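Long-range contacts in soluble secreted antigen MPT53 (Mycobacterium tuberculosis, PDB 1LU4), which probably catalyses the oxidation of reduced, unfolded secreted proteins to form their disulfide bonds, as a secreted member of the thioredoxin family: residues P26-F31 with V56-I61; D2-F7 with V104-D109; A41-L46 with Y77-T82. One frame throughout, in Å; residues are numbered along the deposited sequence.

How the contacts relate
The centre of contact 1 lies about 4 Å from the centre of the chain; this contact pairs two parallel strands in the middle of the mixed sheet. Contact 2, centred about 10 Å away, shares the sheet through strand 102-106: Ala27 O probably accepts a hydrogen bond from Tyr106 N (2.8 Å), and Leu29 CD1 packs on the Tyr106 ring. Contact 3, centred about 11 Å from contact 1, joins it by probable hydrogen bonds from Gly60 N to Thr82 O (2.9 Å) and from Trp30 NE1 to Glu42 OE1 (3.0 Å). Contacts 2 and 3 do not touch, their centres being about 21 Å apart. Trp30 of contact 1 also touches the Cys36–Cys39 motif, the predicted redox-active pair, which forms no disulfide here.

Contact 1 (P26-F31 with V56-I61); sequences PAVLWF and VTFVGI
With CG1 of Val28 anti to the backbone N (chi1 175°) and CG of Phe58 anti to its own carbonyl carbon (chi1 -75°), the valine meets one face of the phenylalanine ring. The two belong to the parallel strands of a right-handed beta-alpha-beta crossover, central to the thioredoxin fold, whose connecting helix is 37-52. Val28 CB lies 4.1 Å from the ring centroid of Phe58, a CH-pi contact displaced toward the rim, and Val28 CG2 reaches Val56 CG1 at 3.9 Å. Val131 of helix 124-133 packs against all three side chains. On the other face of the sheet Leu29 CD2 rests on Val59 CB (4.0 Å), while Phe31 and Ile61 run side by side, with Phe31 CE2 3.8 Å from Ile61 CD1. Gly60 sits opposite Trp30, whose indole NE1 is hydrogen-bonded to Glu42 OE1. Five backbone hydrogen bonds join the strands; that from Val59 N to Val28 O is short (2.8 Å) and lies almost in line with the carbonyl bond. At the start of the pair, Pro26 O receives both Thr57 N (3.1 Å) and a water molecule, which in turn accepts from Thr57 OG1 at 2.7 Å.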
loop_
_atom_site.group_PDB
_atom_site.type_symbol
_atom_site.label_atom_id
_atom_site.label_comp_id
_atom_site.label_asym_id
_atom_site.label_seq_id
_atom_site.Cartn_x
_atom_site.Cartn_y
_atom_site.Cartn_z
ATOM N N PRO A 26 -4.747 0.150 -13.060
ATOM C CA PRO A 26 -5.092 -0.629 -11.870
ATOM C C PRO A 26 -3.955 -0.484 -10.831
ATOM O O PRO A 26 -2.772 -0.509 -11.163
ATOM C CB PRO A 26 -5.151 -2.068 -12.372
ATOM C CG PRO A 26 -4.540 -2.093 -13.733
ATOM C CD PRO A 26 -4.467 -0.703 -14.250
ATOM N N ALA A 27 -4.368 -0.289 -9.580
ATOM C CA ALA A 27 -3.372 -0.031 -8.557
ATOM C C ALA A 27 -3.889 -0.510 -7.204
ATOM O O ALA A 27 -5.125 -0.622 -7.005
ATOM C CB ALA A 27 -3.061 1.475 -8.520
ATOM N N VAL A 28 -2.970 -0.716 -6.296
ATOM C CA VAL A 28 -3.324 -1.084 -4.920
ATOM C C VAL A 28 -2.491 -0.177 -4.017
ATOM O O VAL A 28 -1.266 -0.160 -4.104
ATOM C CB VAL A 28 -3.030 -2.565 -4.634
ATOM C CG1 VAL A 28 -3.293 -2.892 -3.145
ATOM C CG2 VAL A 28 -3.819 -3.526 -5.519
ATOM N N LEU A 29 -3.197 0.529 -3.095
ATOM C CA LEU A 29 -2.517 1.194 -1.997
ATOM C C LEU A 29 -2.619 0.317 -0.759
ATOM O O LEU A 29 -3.713 -0.206 -0.458
ATOM C CB LEU A 29 -3.145 2.553 -1.668
ATOM C CG LEU A 29 -3.289 3.541 -2.819
ATOM C CD1 LEU A 29 -3.895 4.843 -2.317
ATOM C CD2 LEU A 29 -1.965 3.766 -3.571
ATOM N N TRP A 30 -1.519 0.165 -0.034
ATOM C CA TRP A 30 -1.508 -0.624 1.176
ATOM C C TRP A 30 -0.886 0.217 2.272
ATOM O O TRP A 30 0.295 0.563 2.219
ATOM C CB TRP A 30 -0.717 -1.915 0.973
ATOM C CG TRP A 30 -0.694 -2.851 2.145
ATOM C CD1 TRP A 30 -1.760 -3.372 2.829
ATOM C CD2 TRP A 30 0.463 -3.449 2.759
ATOM N NE1 TRP A 30 -1.358 -4.219 3.825
ATOM C CE2 TRP A 30 -0.001 -4.280 3.795
ATOM C CE3 TRP A 30 1.838 -3.334 2.500
ATOM C CZ2 TRP A 30 0.891 -5.009 4.595
ATOM C CZ3 TRP A 30 2.730 -4.073 3.312
ATOM C CH2 TRP A 30 2.222 -4.880 4.328
ATOM N N PHE A 31 -1.717 0.557 3.268
ATOM C CA PHE A 31 -1.275 1.391 4.412
ATOM C C PHE A 31 -0.837 0.499 5.519
ATOM O O PHE A 31 -1.621 -0.333 6.034
ATOM C CB PHE A 31 -2.475 2.261 4.874
ATOM C CG PHE A 31 -2.897 3.276 3.837
ATOM C CD1 PHE A 31 -3.766 2.950 2.787
ATOM C CD2 PHE A 31 -2.412 4.592 3.903
ATOM C CE1 PHE A 31 -4.130 3.905 1.863
ATOM C CE2 PHE A 31 -2.775 5.539 2.951
ATOM C CZ PHE A 31 -3.627 5.209 1.905
ATOM N N VAL A 56 -0.479 -4.519 -12.339
ATOM C CA VAL A 56 -1.143 -3.765 -11.260
ATOM C C VAL A 56 -0.005 -3.097 -10.479
ATOM O O VAL A 56 1.013 -3.730 -10.136
ATOM C CB VAL A 56 -1.945 -4.701 -10.350
ATOM C CG1 VAL A 56 -2.574 -3.993 -9.176
ATOM C CG2 VAL A 56 -3.055 -5.382 -11.185
ATOM N N THR A 57 -0.144 -1.794 -10.229
ATOM C CA THR A 57 0.909 -1.060 -9.540
ATOM C C THR A 57 0.598 -0.962 -8.032
ATOM O O THR A 57 -0.434 -0.444 -7.656
ATOM C CB THR A 57 1.023 0.349 -10.137
ATOM O OG1 THR A 57 1.269 0.205 -11.562
ATOM C CG2 THR A 57 2.199 1.099 -9.544
ATOM N N PHE A 58 1.479 -1.538 -7.254
ATOM C CA PHE A 58 1.305 -1.566 -5.801
ATOM C C PHE A 58 2.140 -0.455 -5.186
ATOM O O PHE A 58 3.309 -0.272 -5.528
ATOM C CB PHE A 58 1.810 -2.910 -5.214
ATOM C CG PHE A 58 0.870 -4.075 -5.486
ATOM C CD1 PHE A 58 0.739 -4.578 -6.785
ATOM C CD2 PHE A 58 0.145 -4.640 -4.449
ATOM C CE1 PHE A 58 -0.122 -5.649 -7.020
ATOM C CE2 PHE A 58 -0.713 -5.723 -4.666
ATOM C CZ PHE A 58 -0.810 -6.189 -5.957
ATOM N N VAL A 59 1.536 0.262 -4.220
ATOM C CA VAL A 59 2.235 1.283 -3.467
ATOM C C VAL A 59 1.897 1.082 -2.019
ATOM O O VAL A 59 0.755 1.171 -1.600
ATOM C CB VAL A 59 1.844 2.687 -3.928
ATOM C CG1 VAL A 59 2.586 3.763 -3.132
ATOM C CG2 VAL A 59 2.101 2.840 -5.430
ATOM N N GLY A 60 2.959 0.830 -1.240
ATOM C CA GLY A 60 2.804 0.787 0.227
ATOM C C GLY A 60 2.985 2.193 0.785
ATOM O O GLY A 60 3.772 2.983 0.253
ATOM N N ILE A 61 2.290 2.495 1.872
ATOM C CA ILE A 61 2.336 3.821 2.464
ATOM C C ILE A 61 2.490 3.582 3.975
ATOM O O ILE A 61 1.565 3.084 4.636
ATOM C CB ILE A 61 1.093 4.670 2.134
ATOM C CG1 ILE A 61 0.881 4.738 0.605
ATOM C CG2 ILE A 61 1.240 6.038 2.758
ATOM C CD1 ILE A 61 -0.346 5.410 0.096
HETATM O O HOH W 1 -0.795 -0.482 -13.157
#

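Contact 2 (D2-F7 with V104-D109); sequences DERLQF and VFYRAD
Apolar packing between Leu5 and Tyr106 carries most of this contact. The two side chains approach from opposite directions, and the leucine brings its fork to the hydroxyl end of the ring. Leu5 CD1 stands over one face, 4.2 Å from the ring centroid of Tyr106 and 17° off the normal, in a CH-pi contact shifted toward the rim. The other methyl, Leu5 CD2, meets Tyr106 CE2 at 3.7 Å, and Leu5 CG lies 3.8 Å from Tyr106 OH. Setting CG of Leu5 anti to its carbonyl carbon (chi1 -71°) places the fork so that both methyls reach the ring. Tyr95 packs against Leu5 as well.

Polar atoms gather around the hydroxyl. Tyr106 OH is hydrogen-bonded to the amino group of Ala1 and to Tyr95 OH, so two bonds grip the hydroxyl of this buried tyrosine. Arg4, its chain bent at chi3, brings NH2 to 3.5 Å from Tyr106 OH, with the guanidinium plane turned 68° against the ring.

At the solvent-exposed margin Asp2 and Asp109 only approach each other: Asp2 OD1 is 4.0 Å from Asp109 O, both acceptors, with no bond between them. Asp109 OD1 is hydrogen-bonded to Thr111 OG1.

Backbone bonds hold each partner in shape separately. Leu5 N donates to Asp2 O (3.1 Å) in the short 3-10 segment 3-5, which presents Arg4 and Leu5 to the tyrosine, while Tyr106 is paired through its backbone with Ala27 of the neighbouring strand. The contact thus joins the N-terminal segment, just before the 8-10/16-18 hairpin, through the Tyr106 side chain to strand 102-106 of the central sheet, consistent with the N-terminal beta-hairpin extension that TlpA-like proteins add to the thioredoxin fold.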
loop_
_atom_site.group_PDB
_atom_site.type_symbol
_atom_site.label_atom_id
_atom_site.label_comp_id
_atom_site.label_asym_id
_atom_site.label_seq_id
_atom_site.Cartn_x
_atom_site.Cartn_y
_atom_site.Cartn_z
ATOM N N ASP A 2 -9.729 9.069 -8.095
ATOM C CA ASP A 2 -9.403 10.167 -8.990
ATOM C C ASP A 2 -8.581 11.210 -8.254
ATOM O O ASP A 2 -7.368 10.987 -8.040
ATOM C CB ASP A 2 -10.732 10.644 -9.603
ATOM C CG ASP A 2 -10.809 10.195 -11.050
ATOM O OD1 ASP A 2 -11.529 9.262 -11.461
ATOM O OD2 ASP A 2 -10.073 10.842 -11.833
ATOM N N GLU A 3 -9.088 12.363 -7.821
ATOM C CA GLU A 3 -8.231 13.434 -7.339
ATOM C C GLU A 3 -7.535 13.153 -6.015
ATOM O O GLU A 3 -6.542 13.805 -5.643
ATOM C CB GLU A 3 -9.093 14.720 -7.239
ATOM C CG GLU A 3 -8.199 15.949 -7.331
ATOM C CD GLU A 3 -8.872 17.146 -7.966
ATOM O OE1 GLU A 3 -10.112 17.118 -8.116
ATOM O OE2 GLU A 3 -8.146 18.105 -8.305
ATOM N N ARG A 4 -7.958 12.182 -5.200
ATOM C CA ARG A 4 -7.098 11.962 -4.060
ATOM C C ARG A 4 -5.698 11.434 -4.374
ATOM O O ARG A 4 -4.784 11.626 -3.564
ATOM C CB ARG A 4 -7.710 10.899 -3.153
ATOM C CG ARG A 4 -9.014 11.306 -2.524
ATOM C CD ARG A 4 -9.593 10.215 -1.636
ATOM N NE ARG A 4 -9.864 8.996 -2.388
ATOM C CZ ARG A 4 -10.246 7.810 -1.930
ATOM N NH1 ARG A 4 -10.450 7.726 -0.600
ATOM N NH2 ARG A 4 -10.453 6.731 -2.669
ATOM N N LEU A 5 -5.575 10.784 -5.523
ATOM C CA LEU A 5 -4.259 10.303 -5.936
ATOM C C LEU A 5 -3.315 11.478 -6.238
ATOM O O LEU A 5 -2.145 11.234 -6.465
ATOM C CB LEU A 5 -4.382 9.434 -7.182
ATOM C CG LEU A 5 -5.024 8.067 -6.940
ATOM C CD1 LEU A 5 -5.367 7.414 -8.270
ATOM C CD2 LEU A 5 -4.076 7.161 -6.130
ATOM N N GLN A 6 -3.770 12.736 -6.260
ATOM C CA GLN A 6 -2.945 13.885 -6.592
ATOM C C GLN A 6 -2.147 14.299 -5.371
ATOM O O GLN A 6 -2.425 15.321 -4.754
ATOM C CB GLN A 6 -3.829 15.009 -7.116
ATOM C CG GLN A 6 -4.984 14.522 -7.970
ATOM C CD GLN A 6 -4.995 15.339 -9.252
ATOM O OE1 GLN A 6 -6.056 15.485 -9.825
ATOM N NE2 GLN A 6 -3.797 15.809 -9.580
ATOM N N PHE A 7 -1.188 13.451 -5.002
ATOM C CA PHE A 7 -0.293 13.774 -3.896
ATOM C C PHE A 7 1.140 13.563 -4.367
ATOM O O PHE A 7 1.340 12.797 -5.312
ATOM C CB PHE A 7 -0.554 12.942 -2.651
ATOM C CG PHE A 7 -0.427 11.433 -2.846
ATOM C CD1 PHE A 7 0.767 10.743 -2.754
ATOM C CD2 PHE A 7 -1.566 10.674 -3.092
ATOM C CE1 PHE A 7 0.844 9.394 -2.932
ATOM C CE2 PHE A 7 -1.474 9.289 -3.277
ATOM C CZ PHE A 7 -0.263 8.615 -3.172
ATOM N N VAL A 104 -6.578 -0.017 -0.537
ATOM C CA VAL A 104 -7.437 0.612 -1.525
ATOM C C VAL A 104 -7.132 -0.046 -2.846
ATOM O O VAL A 104 -6.025 0.025 -3.337
ATOM C CB VAL A 104 -7.273 2.127 -1.588
ATOM C CG1 VAL A 104 -8.254 2.723 -2.573
ATOM C CG2 VAL A 104 -7.432 2.836 -0.200
ATOM N N PHE A 105 -8.181 -0.642 -3.454
ATOM C CA PHE A 105 -8.066 -1.369 -4.712
ATOM C C PHE A 105 -8.630 -0.494 -5.817
ATOM O O PHE A 105 -9.874 -0.289 -5.854
ATOM C CB PHE A 105 -8.846 -2.675 -4.588
ATOM C CG PHE A 105 -8.232 -3.667 -3.640
ATOM C CD1 PHE A 105 -7.173 -4.465 -4.018
ATOM C CD2 PHE A 105 -8.736 -3.752 -2.335
ATOM C CE1 PHE A 105 -6.600 -5.339 -3.148
ATOM C CE2 PHE A 105 -8.174 -4.647 -1.434
ATOM C CZ PHE A 105 -7.109 -5.428 -1.853
ATOM N N TYR A 106 -7.797 0.042 -6.696
ATOM C CA TYR A 106 -8.235 0.939 -7.768
ATOM C C TYR A 106 -8.281 0.230 -9.108
ATOM O O TYR A 106 -7.354 -0.453 -9.527
ATOM C CB TYR A 106 -7.208 2.007 -7.960
ATOM C CG TYR A 106 -7.294 3.226 -7.040
ATOM C CD1 TYR A 106 -8.281 4.159 -7.255
ATOM C CD2 TYR A 106 -6.422 3.391 -6.005
ATOM C CE1 TYR A 106 -8.373 5.252 -6.446
ATOM C CE2 TYR A 106 -6.500 4.524 -5.182
ATOM C CZ TYR A 106 -7.483 5.438 -5.410
ATOM O OH TYR A 106 -7.564 6.549 -4.596
ATOM N N ARG A 107 -9.417 0.421 -9.771
ATOM C CA ARG A 107 -9.525 0.108 -11.180
ATOM C C ARG A 107 -8.956 1.266 -12.004
ATOM O O ARG A 107 -8.831 2.392 -11.523
ATOM C CB ARG A 107 -10.983 -0.114 -11.605
ATOM C CG ARG A 107 -11.585 -1.353 -10.912
ATOM C CD ARG A 107 -12.992 -1.537 -11.509
ATOM N NE ARG A 107 -12.958 -1.916 -12.912
ATOM C CZ ARG A 107 -12.908 -3.176 -13.338
ATOM N NH1 ARG A 107 -12.888 -4.169 -12.447
ATOM N NH2 ARG A 107 -12.883 -3.414 -14.637
ATOM N N ALA A 108 -8.634 0.973 -13.288
ATOM C CA ALA A 108 -8.113 2.006 -14.183
ATOM C C ALA A 108 -9.105 3.138 -14.367
ATOM O O ALA A 108 -8.713 4.265 -14.622
ATOM C CB ALA A 108 -7.782 1.363 -15.549
ATOM N N ASP A 109 -10.406 2.853 -14.200
ATOM C CA ASP A 109 -11.401 3.926 -14.379
ATOM C C ASP A 109 -11.553 4.828 -13.163
ATOM O O ASP A 109 -12.361 5.736 -13.206
ATOM C CB ASP A 109 -12.748 3.323 -14.731
ATOM C CG ASP A 109 -13.407 2.581 -13.589
ATOM O OD1 ASP A 109 -12.915 2.495 -12.469
ATOM O OD2 ASP A 109 -14.525 2.086 -13.862
#

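Contact 3 (A41-L46 with Y77-T82); sequences AEAPSL and YNLNFT
Tyr77 lies along helix 37-52 with one ring face against Ala43. Its CB already touches the helix, 3.6 Å from Ala43 CB. At the next atom, Tyr77 CG, the same methyl is 3.4 Å away and stands over the ring, nearer its CG end than its middle; it makes a tight CH-pi contact. Farther out, Ala43 CB covers Tyr77 CD2 just as closely and still lies near CE2; CD1 is shared between Ala43 CB and Pro44 CG, the latter at 3.9 Å, and CE1 meets Pro44 CG and CD slightly farther out. At the tip Tyr77 OH is hydrogen-bonded to Asn40 ND2, one turn back along the helix, which fixes the far end of the side chain. Phe73 adds an edge-to-face contact with the ring.

Beyond the tyrosine, the chain leaves helix 67-77 through a Schellman motif at Asn78, whose O is hydrogen-bonded to Ser47 OG. Leu79 next inserts CD2 beside the helix, 3.4 Å from Ala43 O and 4.1 Å from Leu46 CB. The helix is kinked here: Pro44 has no N-H to give to the preceding turn, and Ser45 N makes only a weak bond to Glu42 O. Phe81 completes the row. Its CG lies between the backbone N and the carbonyl carbon (chi1 49°), a crowded position that turns the ring toward the helix, where Phe81 CZ meets Leu46 CB at 4.1 Å.

These contacts seat helix 37-52 of the thioredoxin fold on the connection from helix 67-77 to strand 82-85, with Trp30 of strand 27-32 touching Ala43, Leu46 and Leu79, and Phe103 of strand 102-106 touching Leu46.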
loop_
_atom_site.group_PDB
_atom_site.type_symbol
_atom_site.label_atom_id
_atom_site.label_comp_id
_atom_site.label_asym_id
_atom_site.label_seq_id
_atom_site.Cartn_x
_atom_site.Cartn_y
_atom_site.Cartn_z
ATOM N N ALA A 41 1.751 -10.152 9.115
ATOM C CA ALA A 41 1.113 -11.353 8.564
ATOM C C ALA A 41 0.767 -11.169 7.117
ATOM O O ALA A 41 0.866 -12.119 6.331
ATOM C CB ALA A 41 -0.098 -11.703 9.390
ATOM N N GLU A 42 0.328 -10.019 6.702
ATOM C CA GLU A 42 -0.030 -9.746 5.310
ATOM C C GLU A 42 1.153 -9.538 4.399
ATOM O O GLU A 42 1.029 -9.817 3.185
ATOM C CB GLU A 42 -0.881 -8.471 5.232
ATOM C CG GLU A 42 -2.280 -8.680 5.808
ATOM C CD GLU A 42 -3.144 -7.460 5.710
ATOM O OE1 GLU A 42 -2.668 -6.382 5.352
ATOM O OE2 GLU A 42 -4.374 -7.630 6.012
ATOM N N ALA A 43 2.293 -9.087 4.889
ATOM C CA ALA A 43 3.398 -8.671 4.047
ATOM C C ALA A 43 3.854 -9.779 3.082
ATOM O O ALA A 43 4.086 -9.444 1.903
ATOM C CB ALA A 43 4.571 -8.199 4.864
ATOM N N PRO A 44 3.996 -11.045 3.466
ATOM C CA PRO A 44 4.398 -12.056 2.465
ATOM C C PRO A 44 3.410 -12.172 1.309
ATOM O O PRO A 44 3.772 -12.406 0.168
ATOM C CB PRO A 44 4.445 -13.356 3.284
ATOM C CG PRO A 44 4.659 -12.925 4.717
ATOM C CD PRO A 44 3.912 -11.610 4.826
ATOM N N SER A 45 2.102 -11.996 1.635
ATOM C CA SER A 45 1.082 -12.030 0.604
ATOM C C SER A 45 1.179 -10.852 -0.318
ATOM O O SER A 45 1.014 -10.990 -1.540
ATOM C CB SER A 45 -0.306 -12.058 1.270
ATOM O OG SER A 45 -0.397 -13.301 1.983
ATOM N N LEU A 46 1.404 -9.644 0.186
ATOM C CA LEU A 46 1.674 -8.460 -0.682
ATOM C C LEU A 46 2.842 -8.760 -1.584
ATOM O O LEU A 46 2.791 -8.483 -2.784
ATOM C CB LEU A 46 2.011 -7.191 0.121
ATOM C CG LEU A 46 0.865 -6.306 0.587
ATOM C CD1 LEU A 46 0.125 -5.642 -0.599
ATOM C CD2 LEU A 46 -0.127 -7.044 1.469
ATOM N N TYR A 77 10.395 -8.830 4.124
ATOM C CA TYR A 77 9.304 -9.432 3.413
ATOM C C TYR A 77 9.417 -9.281 1.912
ATOM O O TYR A 77 8.511 -9.720 1.184
ATOM C CB TYR A 77 7.949 -8.884 3.913
ATOM C CG TYR A 77 7.733 -9.206 5.371
ATOM C CD1 TYR A 77 7.560 -10.523 5.771
ATOM C CD2 TYR A 77 7.671 -8.219 6.351
ATOM C CE1 TYR A 77 7.336 -10.883 7.100
ATOM C CE2 TYR A 77 7.457 -8.554 7.692
ATOM C CZ TYR A 77 7.282 -9.863 8.047
ATOM O OH TYR A 77 7.096 -10.236 9.361
ATOM N N ASN A 78 10.522 -8.740 1.437
ATOM C CA ASN A 78 10.750 -8.654 -0.024
ATOM C C ASN A 78 9.605 -7.940 -0.715
ATOM O O ASN A 78 9.016 -8.401 -1.694
ATOM C CB ASN A 78 10.924 -10.071 -0.592
ATOM C CG ASN A 78 11.603 -10.029 -1.920
ATOM O OD1 ASN A 78 11.960 -8.957 -2.431
ATOM N ND2 ASN A 78 11.791 -11.191 -2.524
ATOM N N LEU A 79 9.277 -6.736 -0.226
ATOM C CA LEU A 79 8.193 -5.930 -0.836
ATOM C C LEU A 79 8.758 -5.145 -1.993
ATOM O O LEU A 79 9.221 -4.021 -1.854
ATOM C CB LEU A 79 7.544 -5.008 0.205
ATOM C CG LEU A 79 6.999 -5.731 1.429
ATOM C CD1 LEU A 79 6.355 -4.740 2.409
ATOM C CD2 LEU A 79 5.938 -6.728 1.047
ATOM N N ASN A 80 8.763 -5.799 -3.176
ATOM C CA ASN A 80 9.406 -5.201 -4.337
ATOM C C ASN A 80 8.462 -4.306 -5.115
ATOM O O ASN A 80 8.054 -4.586 -6.275
ATOM C CB ASN A 80 9.934 -6.327 -5.249
ATOM C CG ASN A 80 10.712 -5.786 -6.429
ATOM O OD1 ASN A 80 11.321 -4.724 -6.340
ATOM N ND2 ASN A 80 10.722 -6.508 -7.508
ATOM N N PHE A 81 8.110 -3.203 -4.502
ATOM C CA PHE A 81 7.260 -2.194 -5.071
ATOM C C PHE A 81 7.511 -0.904 -4.299
ATOM O O PHE A 81 8.157 -0.921 -3.244
ATOM C CB PHE A 81 5.772 -2.587 -5.078
ATOM C CG PHE A 81 5.241 -3.107 -3.766
ATOM C CD1 PHE A 81 4.817 -2.202 -2.766
ATOM C CD2 PHE A 81 5.113 -4.456 -3.508
ATOM C CE1 PHE A 81 4.265 -2.692 -1.587
ATOM C CE2 PHE A 81 4.546 -4.948 -2.344
ATOM C CZ PHE A 81 4.127 -4.029 -1.387
ATOM N N THR A 82 6.987 0.212 -4.805
ATOM C CA THR A 82 7.222 1.498 -4.142
ATOM C C THR A 82 6.618 1.475 -2.738
ATOM O O THR A 82 5.477 1.083 -2.557
ATOM C CB THR A 82 6.513 2.611 -4.947
ATOM O OG1 THR A 82 7.094 2.655 -6.253
ATOM C CG2 THR A 82 6.704 3.959 -4.264
#